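Local atomic coordinates of chitinase (Thermococcus kodakarensis KOD1, PDB entry 5DHD), a protein that hydrolyses chitin, the part described here being a chitin-binding domain that probably holds the enzyme to its insoluble substrate. Residues A[10-15]-A[20-25]; A[29-34]-A[95-100]; A[60-65]-A[75-80]. One frame throughout, in Å; residues are numbered along the deposited sequence.

Contact 1: residues A[10-15]-A[20-25]. With PE3 (3,6,9,12,15,18,21,24,27,30,33,36,39-tridecaoxahentetracontane-1,41-diol), chain D; PE3 (3,6,9,12,15,18,21,24,27,30,33,36,39-tridecaoxahentetracontane-1,41-diol), chain I.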
loop_
_atom_site.group_PDB
_atom_site.type_symbol
_atom_site.label_atom_id
_atom_site.label_comp_id
_atom_site.label_asym_id
_atom_site.label_seq_id
_atom_site.Cartn_x
_atom_site.Cartn_y
_atom_site.Cartn_z
ATOM N N SER A 10 -6.676 -1.987 -5.182
ATOM C CA SER A 10 -6.463 -3.221 -5.952
ATOM C C SER A 10 -5.037 -3.703 -5.703
ATOM O O SER A 10 -4.097 -2.926 -5.719
ATOM C CB SER A 10 -6.703 -2.969 -7.441
ATOM O OG SER A 10 -8.076 -2.693 -7.662
ATOM N N VAL A 11 -4.904 -5.002 -5.473
ATOM C CA VAL A 11 -3.610 -5.578 -5.135
ATOM C C VAL A 11 -3.228 -6.841 -5.902
ATOM O O VAL A 11 -4.026 -7.779 -6.015
ATOM C CB VAL A 11 -3.581 -5.944 -3.628
ATOM C CG1 VAL A 11 -2.188 -6.415 -3.196
ATOM C CG2 VAL A 11 -4.033 -4.741 -2.779
ATOM N N LYS A 12 -2.016 -6.842 -6.451
ATOM C CA LYS A 12 -1.483 -8.012 -7.156
ATOM C C LYS A 12 -0.303 -8.507 -6.324
ATOM O O LYS A 12 0.561 -7.718 -5.936
ATOM C CB LYS A 12 -0.994 -7.651 -8.555
ATOM C CG LYS A 12 -0.025 -8.681 -9.116
ATOM C CD LYS A 12 0.742 -8.121 -10.301
ATOM C CE LYS A 12 -0.092 -8.254 -11.528
ATOM N NZ LYS A 12 0.444 -7.611 -12.771
ATOM N N VAL A 13 -0.281 -9.812 -6.065
ATOM C CA VAL A 13 0.760 -10.436 -5.255
ATOM C C VAL A 13 1.591 -11.435 -6.055
ATOM O O VAL A 13 1.041 -12.295 -6.742
ATOM C CB VAL A 13 0.082 -11.179 -4.061
ATOM C CG1 VAL A 13 1.110 -11.752 -3.099
ATOM C CG2 VAL A 13 -0.863 -10.227 -3.306
ATOM N N THR A 14 2.913 -11.324 -5.963
ATOM C CA THR A 14 3.808 -12.231 -6.689
ATOM C C THR A 14 4.889 -12.696 -5.721
ATOM O O THR A 14 5.665 -11.892 -5.209
ATOM C CB THR A 14 4.412 -11.524 -7.913
ATOM O OG1 THR A 14 3.342 -11.085 -8.757
ATOM C CG2 THR A 14 5.324 -12.483 -8.706
ATOM N N ASP A 15 4.958 -14.006 -5.512
ATOM C CA ASP A 15 5.862 -14.607 -4.537
ATOM C C ASP A 15 6.918 -15.527 -5.153
ATOM O O ASP A 15 6.596 -16.477 -5.873
ATOM C CB ASP A 15 4.983 -15.370 -3.533
ATOM C CG ASP A 15 5.769 -16.155 -2.486
ATOM O OD1 ASP A 15 7.004 -16.038 -2.396
ATOM O OD2 ASP A 15 5.104 -16.891 -1.733
ATOM N N GLU A 20 6.308 -9.520 -3.957
ATOM C CA GLU A 20 6.027 -8.211 -4.521
ATOM C C GLU A 20 4.541 -7.903 -4.466
ATOM O O GLU A 20 3.702 -8.750 -4.799
ATOM C CB GLU A 20 6.482 -8.134 -5.981
ATOM C CG GLU A 20 6.148 -6.809 -6.682
ATOM C CD GLU A 20 6.867 -6.645 -8.024
ATOM O OE1 GLU A 20 8.021 -7.091 -8.146
ATOM O OE2 GLU A 20 6.293 -6.044 -8.953
ATOM N N TYR A 21 4.228 -6.688 -4.037
ATOM C CA TYR A 21 2.853 -6.223 -3.957
ATOM C C TYR A 21 2.732 -5.012 -4.861
ATOM O O TYR A 21 3.356 -3.968 -4.623
ATOM C CB TYR A 21 2.484 -5.847 -2.512
ATOM C CG TYR A 21 2.475 -7.042 -1.592
ATOM C CD1 TYR A 21 3.658 -7.538 -1.060
ATOM C CD2 TYR A 21 1.281 -7.721 -1.311
ATOM C CE1 TYR A 21 3.665 -8.687 -0.272
ATOM C CE2 TYR A 21 1.276 -8.871 -0.524
ATOM C CZ TYR A 21 2.478 -9.345 -0.010
ATOM O OH TYR A 21 2.497 -10.476 0.784
ATOM N N ASP A 22 1.957 -5.171 -5.925
ATOM C CA ASP A 22 1.733 -4.095 -6.874
ATOM C C ASP A 22 0.351 -3.570 -6.561
ATOM O O ASP A 22 -0.642 -4.288 -6.660
ATOM C CB ASP A 22 1.825 -4.623 -8.303
ATOM C CG ASP A 22 3.224 -5.092 -8.635
ATOM O OD1 ASP A 22 4.132 -4.249 -8.603
ATOM O OD2 ASP A 22 3.415 -6.281 -8.921
ATOM N N VAL A 23 0.302 -2.308 -6.162
ATOM C CA VAL A 23 -0.937 -1.683 -5.738
ATOM C C VAL A 23 -1.443 -0.598 -6.668
ATOM O O VAL A 23 -0.679 0.268 -7.092
ATOM C CB VAL A 23 -0.718 -1.054 -4.336
ATOM C CG1 VAL A 23 -2.006 -0.369 -3.850
ATOM C CG2 VAL A 23 -0.251 -2.110 -3.348
ATOM N N THR A 24 -2.731 -0.650 -6.991
ATOM C CA THR A 24 -3.332 0.390 -7.811
ATOM C C THR A 24 -4.478 0.981 -7.026
ATOM O O THR A 24 -5.328 0.258 -6.491
ATOM C CB THR A 24 -3.904 -0.173 -9.129
ATOM O OG1 THR A 24 -2.823 -0.627 -9.944
ATOM C CG2 THR A 24 -4.670 0.903 -9.901
ATOM N N LEU A 25 -4.471 2.304 -6.939
ATOM C CA LEU A 25 -5.510 3.027 -6.236
ATOM C C LEU A 25 -6.397 3.731 -7.251
ATOM O O LEU A 25 -5.917 4.466 -8.109
ATOM C CB LEU A 25 -4.917 4.066 -5.277
ATOM C CG LEU A 25 -3.840 3.572 -4.313
ATOM C CD1 LEU A 25 -3.359 4.751 -3.450
ATOM C CD2 LEU A 25 -4.380 2.434 -3.411
HETATM C C42 PE3 D . -2.846 -6.054 -12.253
HETATM C C41 PE3 D . -3.243 -7.416 -12.784
HETATM O O40 PE3 D . -2.136 -7.962 -13.493
HETATM C C39 PE3 D . -2.537 -9.237 -13.977
HETATM C C38 PE3 D . -1.392 -9.898 -14.750
HETATM O O37 PE3 D . -0.274 -10.093 -13.903
HETATM C C36 PE3 D . 0.790 -10.707 -14.650
HETATM C C35 PE3 D . 2.037 -10.921 -13.744
HETATM O O34 PE3 D . 2.551 -9.643 -13.295
HETATM C C33 PE3 D . 3.693 -9.850 -12.436
HETATM C C32 PE3 D . 4.232 -8.491 -11.939
HETATM O O31 PE3 D . 3.565 -7.378 -12.559
HETATM C C30 PE3 D . 4.129 -6.189 -12.035
HETATM C C29 PE3 D . 3.479 -4.958 -12.660
HETATM O O28 PE3 D . 2.095 -4.899 -12.294
HETATM C C27 PE3 D . 1.560 -3.710 -12.882
HETATM C C26 PE3 D . 0.086 -3.548 -12.505
HETATM O O25 PE3 D . -0.100 -3.613 -11.087
HETATM C C24 PE3 D . -1.491 -3.393 -10.877
HETATM C C23 PE3 D . -1.822 -3.421 -9.403
HETATM O O22 PE3 D . -2.983 -4.159 -9.143
HETATM C C17 PE3 I . -13.469 -1.169 -8.963
HETATM O O16 PE3 I . -12.366 -1.861 -9.602
HETATM C C15 PE3 I . -11.217 -1.611 -8.841
HETATM C C14 PE3 I . -10.063 -2.305 -9.494
HETATM O O13 PE3 I . -9.244 -1.311 -10.144
HETATM O O HOH W 1 2.836 -8.619 -7.716
#

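Contact 2: residues A[29-34]-A[95-100]. With PE3 (3,6,9,12,15,18,21,24,27,30,33,36,39-tridecaoxahentetracontane-1,41-diol), chain F.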
loop_
_atom_site.group_PDB
_atom_site.type_symbol
_atom_site.label_atom_id
_atom_site.label_comp_id
_atom_site.label_asym_id
_atom_site.label_seq_id
_atom_site.Cartn_x
_atom_site.Cartn_y
_atom_site.Cartn_z
ATOM N N GLY A 29 -9.851 11.056 -8.107
ATOM C CA GLY A 29 -9.353 12.411 -7.949
ATOM C C GLY A 29 -7.988 12.380 -7.291
ATOM O O GLY A 29 -7.479 11.300 -6.989
ATOM N N THR A 30 -7.392 13.548 -7.062
ATOM C CA THR A 30 -6.077 13.618 -6.431
ATOM C C THR A 30 -6.211 13.817 -4.923
ATOM O O THR A 30 -6.876 14.750 -4.456
ATOM C CB THR A 30 -5.218 14.744 -7.026
ATOM O OG1 THR A 30 -5.963 15.978 -6.971
ATOM C CG2 THR A 30 -4.859 14.440 -8.482
ATOM N N TYR A 31 -5.569 12.933 -4.164
ATOM C CA TYR A 31 -5.632 12.968 -2.708
ATOM C C TYR A 31 -4.294 12.649 -2.069
ATOM O O TYR A 31 -3.421 12.040 -2.688
ATOM C CB TYR A 31 -6.604 11.892 -2.206
ATOM C CG TYR A 31 -8.038 12.072 -2.618
ATOM C CD1 TYR A 31 -8.918 12.807 -1.819
ATOM C CD2 TYR A 31 -8.528 11.514 -3.804
ATOM C CE1 TYR A 31 -10.246 12.982 -2.183
ATOM C CE2 TYR A 31 -9.865 11.688 -4.180
ATOM C CZ TYR A 31 -10.713 12.428 -3.353
ATOM O OH TYR A 31 -12.038 12.621 -3.708
ATOM N N ASP A 32 -4.143 13.057 -0.815
ATOM C CA ASP A 32 -2.938 12.737 -0.073
ATOM C C ASP A 32 -3.291 11.423 0.615
ATOM O O ASP A 32 -3.525 11.368 1.822
ATOM C CB ASP A 32 -2.633 13.832 0.954
ATOM C CG ASP A 32 -2.211 15.133 0.285
ATOM O OD1 ASP A 32 -1.336 15.070 -0.586
ATOM O OD2 ASP A 32 -2.745 16.201 0.630
ATOM N N TRP A 33 -3.357 10.363 -0.182
ATOM C CA TRP A 33 -3.707 9.055 0.345
ATOM C C TRP A 33 -2.659 8.481 1.280
ATOM O O TRP A 33 -1.491 8.881 1.261
ATOM C CB TRP A 33 -3.980 8.082 -0.811
ATOM C CG TRP A 33 -2.908 8.009 -1.884
ATOM C CD1 TRP A 33 -2.924 8.630 -3.096
ATOM C CD2 TRP A 33 -1.726 7.193 -1.857
ATOM N NE1 TRP A 33 -1.826 8.239 -3.842
ATOM C CE2 TRP A 33 -1.078 7.361 -3.098
ATOM C CE3 TRP A 33 -1.159 6.329 -0.904
ATOM C CZ2 TRP A 33 0.122 6.697 -3.418
ATOM C CZ3 TRP A 33 0.032 5.664 -1.218
ATOM C CH2 TRP A 33 0.657 5.855 -2.463
ATOM N N VAL A 34 -3.100 7.543 2.111
ATOM C CA VAL A 34 -2.230 6.879 3.062
ATOM C C VAL A 34 -2.545 5.394 3.029
ATOM O O VAL A 34 -3.674 4.988 3.292
ATOM C CB VAL A 34 -2.482 7.397 4.504
ATOM C CG1 VAL A 34 -1.609 6.645 5.502
ATOM C CG2 VAL A 34 -2.174 8.888 4.572
ATOM N N GLN A 95 -10.474 8.760 6.531
ATOM C CA GLN A 95 -11.493 7.716 6.446
ATOM C C GLN A 95 -10.946 6.466 5.773
ATOM O O GLN A 95 -10.124 6.554 4.857
ATOM C CB GLN A 95 -12.686 8.203 5.635
ATOM C CG GLN A 95 -13.396 9.411 6.212
ATOM C CD GLN A 95 -14.673 9.721 5.456
ATOM O OE1 GLN A 95 -14.705 10.584 4.576
ATOM N NE2 GLN A 95 -15.736 8.998 5.787
ATOM N N LEU A 96 -11.417 5.307 6.220
ATOM C CA LEU A 96 -10.991 4.041 5.637
ATOM C C LEU A 96 -11.796 3.806 4.364
ATOM O O LEU A 96 -12.974 3.444 4.416
ATOM C CB LEU A 96 -11.203 2.886 6.627
ATOM C CG LEU A 96 -10.763 1.510 6.089
ATOM C CD1 LEU A 96 -9.273 1.496 5.795
ATOM C CD2 LEU A 96 -11.084 0.436 7.128
ATOM N N TRP A 97 -11.161 4.022 3.219
ATOM C CA TRP A 97 -11.820 3.846 1.931
ATOM C C TRP A 97 -11.948 2.396 1.479
ATOM O O TRP A 97 -12.969 2.006 0.910
ATOM C CB TRP A 97 -11.092 4.645 0.842
ATOM C CG TRP A 97 -11.527 6.077 0.732
ATOM C CD1 TRP A 97 -11.989 6.877 1.748
ATOM C CD2 TRP A 97 -11.533 6.870 -0.450
ATOM N NE1 TRP A 97 -12.295 8.128 1.253
ATOM C CE2 TRP A 97 -12.024 8.153 -0.092
ATOM C CE3 TRP A 97 -11.174 6.628 -1.780
ATOM C CZ2 TRP A 97 -12.164 9.187 -1.027
ATOM C CZ3 TRP A 97 -11.314 7.655 -2.710
ATOM C CH2 TRP A 97 -11.807 8.920 -2.326
ATOM N N ASP A 98 -10.916 1.596 1.735
ATOM C CA ASP A 98 -10.934 0.207 1.302
ATOM C C ASP A 98 -9.847 -0.541 2.064
ATOM O O ASP A 98 -8.954 0.073 2.648
ATOM C CB ASP A 98 -10.674 0.158 -0.220
ATOM C CG ASP A 98 -11.297 -1.062 -0.900
ATOM O OD1 ASP A 98 -11.806 -1.946 -0.178
ATOM O OD2 ASP A 98 -11.278 -1.120 -2.152
ATOM N N ALA A 99 -9.922 -1.868 2.061
ATOM C CA ALA A 99 -8.919 -2.670 2.751
ATOM C C ALA A 99 -8.791 -4.046 2.116
ATOM O O ALA A 99 -9.735 -4.550 1.502
ATOM C CB ALA A 99 -9.233 -2.784 4.239
ATOM N N TRP A 100 -7.611 -4.639 2.275
ATOM C CA TRP A 100 -7.296 -5.948 1.717
ATOM C C TRP A 100 -6.873 -6.881 2.849
ATOM O O TRP A 100 -6.035 -6.455 3.671
ATOM C CB TRP A 100 -6.163 -5.782 0.697
ATOM C CG TRP A 100 -5.766 -7.031 -0.038
ATOM C CD1 TRP A 100 -6.372 -7.552 -1.131
ATOM C CD2 TRP A 100 -4.656 -7.893 0.257
ATOM N NE1 TRP A 100 -5.713 -8.686 -1.550
ATOM C CE2 TRP A 100 -4.658 -8.919 -0.708
ATOM C CE3 TRP A 100 -3.664 -7.894 1.241
ATOM C CZ2 TRP A 100 -3.705 -9.945 -0.720
ATOM C CZ3 TRP A 100 -2.713 -8.911 1.231
ATOM C CH2 TRP A 100 -2.742 -9.926 0.250
ATOM O OXT TRP A 100 -7.377 -8.029 2.946
HETATM C C30 PE3 F . -10.672 -6.864 4.930
HETATM C C29 PE3 F . -9.435 -6.235 5.567
HETATM O O28 PE3 F . -9.143 -6.916 6.776
HETATM C C27 PE3 F . -7.983 -6.306 7.348
HETATM C C26 PE3 F . -7.635 -6.997 8.669
HETATM O O25 PE3 F . -7.016 -8.264 8.418
#

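Contact 3: residues A[60-65]-A[75-80]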
loop_
_atom_site.group_PDB
_atom_site.type_symbol
_atom_site.label_atom_id
_atom_site.label_comp_id
_atom_site.label_asym_id
_atom_site.label_seq_id
_atom_site.Cartn_x
_atom_site.Cartn_y
_atom_site.Cartn_z
ATOM N N VAL A 60 3.757 -0.287 7.972
ATOM C CA VAL A 60 4.586 0.320 6.946
ATOM C C VAL A 60 3.598 1.272 6.286
ATOM O O VAL A 60 2.544 0.851 5.804
ATOM C CB VAL A 60 5.146 -0.721 5.939
ATOM C CG1 VAL A 60 5.999 -0.001 4.888
ATOM C CG2 VAL A 60 6.014 -1.740 6.683
ATOM N N VAL A 61 3.931 2.558 6.289
ATOM C CA VAL A 61 3.049 3.578 5.744
ATOM C C VAL A 61 3.549 4.158 4.432
ATOM O O VAL A 61 4.655 4.702 4.354
ATOM C CB VAL A 61 2.849 4.719 6.785
ATOM C CG1 VAL A 61 1.876 5.749 6.256
ATOM C CG2 VAL A 61 2.328 4.141 8.116
ATOM N N PHE A 62 2.721 4.040 3.400
ATOM C CA PHE A 62 3.064 4.556 2.086
ATOM C C PHE A 62 2.221 5.781 1.773
ATOM O O PHE A 62 1.018 5.812 2.050
ATOM C CB PHE A 62 2.837 3.498 0.995
ATOM C CG PHE A 62 3.795 2.347 1.065
ATOM C CD1 PHE A 62 5.098 2.472 0.611
ATOM C CD2 PHE A 62 3.376 1.128 1.593
ATOM C CE1 PHE A 62 5.979 1.389 0.675
ATOM C CE2 PHE A 62 4.261 0.035 1.658
ATOM C CZ PHE A 62 5.548 0.171 1.201
ATOM N N THR A 63 2.870 6.788 1.203
ATOM C CA THR A 63 2.204 8.020 0.814
ATOM C C THR A 63 2.673 8.376 -0.594
ATOM O O THR A 63 3.743 7.945 -1.032
ATOM C CB THR A 63 2.489 9.168 1.821
ATOM O OG1 THR A 63 3.900 9.266 2.061
ATOM C CG2 THR A 63 1.774 8.898 3.143
ATOM N N PRO A 64 1.891 9.189 -1.310
ATOM C CA PRO A 64 2.272 9.552 -2.676
ATOM C C PRO A 64 3.440 10.490 -2.879
ATOM O O PRO A 64 3.702 11.371 -2.058
ATOM C CB PRO A 64 0.994 10.178 -3.252
ATOM C CG PRO A 64 0.348 10.812 -2.032
ATOM C CD PRO A 64 0.599 9.797 -0.917
ATOM N N VAL A 65 4.154 10.267 -3.978
ATOM C CA VAL A 65 5.217 11.182 -4.361
ATOM C C VAL A 65 4.435 12.276 -5.097
ATOM O O VAL A 65 3.229 12.134 -5.320
ATOM C CB VAL A 65 6.288 10.502 -5.269
ATOM C CG1 VAL A 65 7.090 9.516 -4.421
ATOM C CG2 VAL A 65 5.653 9.802 -6.478
ATOM N N PHE A 75 1.714 1.993 -7.344
ATOM C CA PHE A 75 3.006 1.914 -6.676
ATOM C C PHE A 75 3.216 0.472 -6.271
ATOM O O PHE A 75 2.347 -0.372 -6.492
ATOM C CB PHE A 75 3.099 2.854 -5.444
ATOM C CG PHE A 75 2.282 2.426 -4.246
ATOM C CD1 PHE A 75 0.910 2.700 -4.187
ATOM C CD2 PHE A 75 2.879 1.753 -3.172
ATOM C CE1 PHE A 75 0.161 2.316 -3.082
ATOM C CE2 PHE A 75 2.118 1.369 -2.073
ATOM C CZ PHE A 75 0.755 1.658 -2.035
ATOM N N GLY A 76 4.375 0.161 -5.711
ATOM C CA GLY A 76 4.593 -1.213 -5.312
ATOM C C GLY A 76 5.709 -1.349 -4.314
ATOM O O GLY A 76 6.463 -0.403 -4.061
ATOM N N PHE A 77 5.812 -2.537 -3.736
ATOM C CA PHE A 77 6.865 -2.807 -2.780
ATOM C C PHE A 77 7.119 -4.299 -2.713
ATOM O O PHE A 77 6.308 -5.108 -3.175
ATOM C CB PHE A 77 6.520 -2.289 -1.365
ATOM C CG PHE A 77 5.264 -2.874 -0.778
ATOM C CD1 PHE A 77 4.024 -2.302 -1.027
ATOM C CD2 PHE A 77 5.341 -3.984 0.059
ATOM C CE1 PHE A 77 2.858 -2.837 -0.443
ATOM C CE2 PHE A 77 4.184 -4.521 0.654
ATOM C CZ PHE A 77 2.949 -3.950 0.400
ATOM N N ILE A 78 8.269 -4.658 -2.160
ATOM C CA ILE A 78 8.625 -6.054 -1.989
ATOM C C ILE A 78 8.883 -6.251 -0.507
ATOM O O ILE A 78 9.597 -5.461 0.115
ATOM C CB ILE A 78 9.895 -6.443 -2.779
ATOM C CG1 ILE A 78 9.615 -6.335 -4.284
ATOM C CG2 ILE A 78 10.330 -7.884 -2.389
ATOM C CD1 ILE A 78 10.867 -6.416 -5.168
ATOM N N ALA A 79 8.271 -7.283 0.064
ATOM C CA ALA A 79 8.452 -7.601 1.475
ATOM C C ALA A 79 9.199 -8.928 1.546
ATOM O O ALA A 79 9.035 -9.791 0.681
ATOM C CB ALA A 79 7.108 -7.702 2.203
ATOM N N THR A 80 10.026 -9.096 2.569
ATOM C CA THR A 80 10.788 -10.327 2.706
ATOM C C THR A 80 9.889 -11.480 3.119
ATOM O O THR A 80 8.940 -11.304 3.882
ATOM C CB THR A 80 11.908 -10.163 3.740
ATOM O OG1 THR A 80 11.348 -9.857 5.019
ATOM C CG2 THR A 80 12.855 -9.041 3.297
#

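Contact 1: residues A[10-15]-A[20-25]
Water 1 is gripped by three groups from both strands of a hairpin: Thr14 OG1 and Asp22 OD2 each lie 2.7 Å from its oxygen, and Glu20 O lies 3.0 Å from it. The site is near the turn end of a regular antiparallel hairpin, strands 9-15 and 19-26, at one edge of a four-stranded sheet. Ser10 with Thr24, Lys12 with Asp22 and Thr14 with Glu20 are hydrogen-bonded pairs, six backbone bonds in all, and they illustrate how alternation gives a hairpin two different faces.

The face of Val11, Val13, Tyr21 and Val23 is apolar. Val13 lies alongside Tyr21 with both methyls against one ring atom, Val13 CG2 reaching Tyr21 CE2 at 3.8 Å, while Val11 CG1 meets the ring more loosely at its edge. Tyr21 OH is tied to Val85 N.

The other face, where water 1 sits, is polar. Glu20 OE2 comes within 2.8 Å of Asp22 OD1, a meeting of acceptors that would probably raise the proton affinity of one carboxylate. Lys12 runs beside Asp22, its CD 3.5 Å from Asp22 OD2. With an alanine at Asp22, water 1 would probably lose an acceptor and the lysine chain a flanking neighbour. In the Lys12 conformer described, a bend at chi3 (-83°) helps carry the ammonium into a loop of polyethylene glycol, where five ether oxygens surround it like a crown ether; the bond to O40 is weak, whereas Lys12 NZ reaches O37 of the same glycol (PE3, chain D) at 2.8 Å.

Contact 2: residues A[29-34]-A[95-100]
Tyr31 and Trp97 meet as a T-shaped aromatic pair, the edge of the indole directed at the face of the phenol. The planes stand at 67°, and the centroid of the Tyr31 ring is 5.2 Å from that of the six-membered ring of Trp97. One indole atom does the touching: Trp97 CH2 lies over the Tyr31 face toward its hydroxyl end, 3.8 Å from Tyr31 CZ and 3.9 Å from Tyr31 CE2. Seen from the indole, Tyr31 OH lies in the ring plane beyond the edge, 4.0 Å from Trp97 CH2.

Each ring is delivered by a distinctive backbone. Tyr31 belongs to the loop between strands 19-26 and 34-39, as the first residue of an inverse gamma turn centred on Asp32; its CG is anti to the carbonyl carbon (chi1 -64°), and its CB already points at the strand. The loop is secured by a salt bridge from Asp32 to Arg69. Trp97 occupies the first position of a classic beta bulge in the terminal strand, where it and Asp98 both face Leu90. Asp98 OD1 then takes the following amide, Ala99 N, at 2.9 Å from above the carboxylate plane, while Asp98 OD2 receives Gly7 N and Leu9 N. Val92 packs against both aromatic side chains, so the loop and the edge strand share an apolar neighbour.

The chemistry is that of an aromatic C-H edge, slightly positive, set against an electron-rich pi face. With just 84 Å² buried and nothing polar exchanged, the pair probably relies on the bulge and the anchored loop to keep its angle.

Contact 3: residues A[60-65]-A[75-80]
Phe62 faces Phe75 and Phe77 across the interior of a beta-sandwich, the three forming an aromatic cluster in which one ring serves two partners. Both partners lie on the same side of the Phe62 ring, but toward different ends of it.

The two ring-to-ring relations differ in kind. Phe62 and Phe77 are nearly parallel, their planes at 22°, yet displaced so that little of one ring lies over the other: the centroids are 4.9 Å apart. Phe62 CE2 lies over the rim of the Phe77 face, 3.6 Å from Phe77 CD1, and Phe62 CZ is equally close to Phe77 CG. Between Phe62 and Phe75 the planes are inclined at 44°. Here Phe75 CE2 comes down over the Phe62 face at its root, 3.7 Å from Phe62 CG.

CB-to-ring contacts extend the ring-to-ring ones. Phe75 CE2 also touches Phe62 CB at 3.8 Å, and Phe77 CB meets Phe62 CZ at 3.7 Å. Both Phe75 and Phe77 place CG in the crowded position between backbone N and carbonyl carbon (chi1 72° for Phe75), and with this torsion both rings stand off strand 72-79 toward strand 59-64, where they meet the same side of Phe62. The contact is purely apolar, and all three residues are buried.

Strand 59-64 belongs to the five-stranded sheet and strand 72-79 to the four-stranded one, so the cluster bridges the two layers. Phe48 of strand 45-49 touches both Phe62 and Phe77, Val37 of strand 34-39 flanks Phe62, and the rings of Trp33 and Tyr21 meet those of Phe75 and Phe77 respectively.

Overall arrangement
From the N terminus, contact 1 closes first, completing a hairpin over a four-residue connection before either other contact opens. Contact 2 then starts in the loop at 29-34 and closes only at the C-terminal strand, so its span takes in the whole of contact 3, whose own loop is short. Contacts 1 and 3 share the four-stranded sheet, where strands 19-26 and 72-79 are neighbours, and contact 3 ties that sheet to the five-stranded one. Contact 2 pins a loop to the edge of the latter. Beside it, Trp33 packs on Leu25 and Phe75, while the terminal Trp100 returns to Val11 and Val13, linking the chain's last residue to its first hairpin.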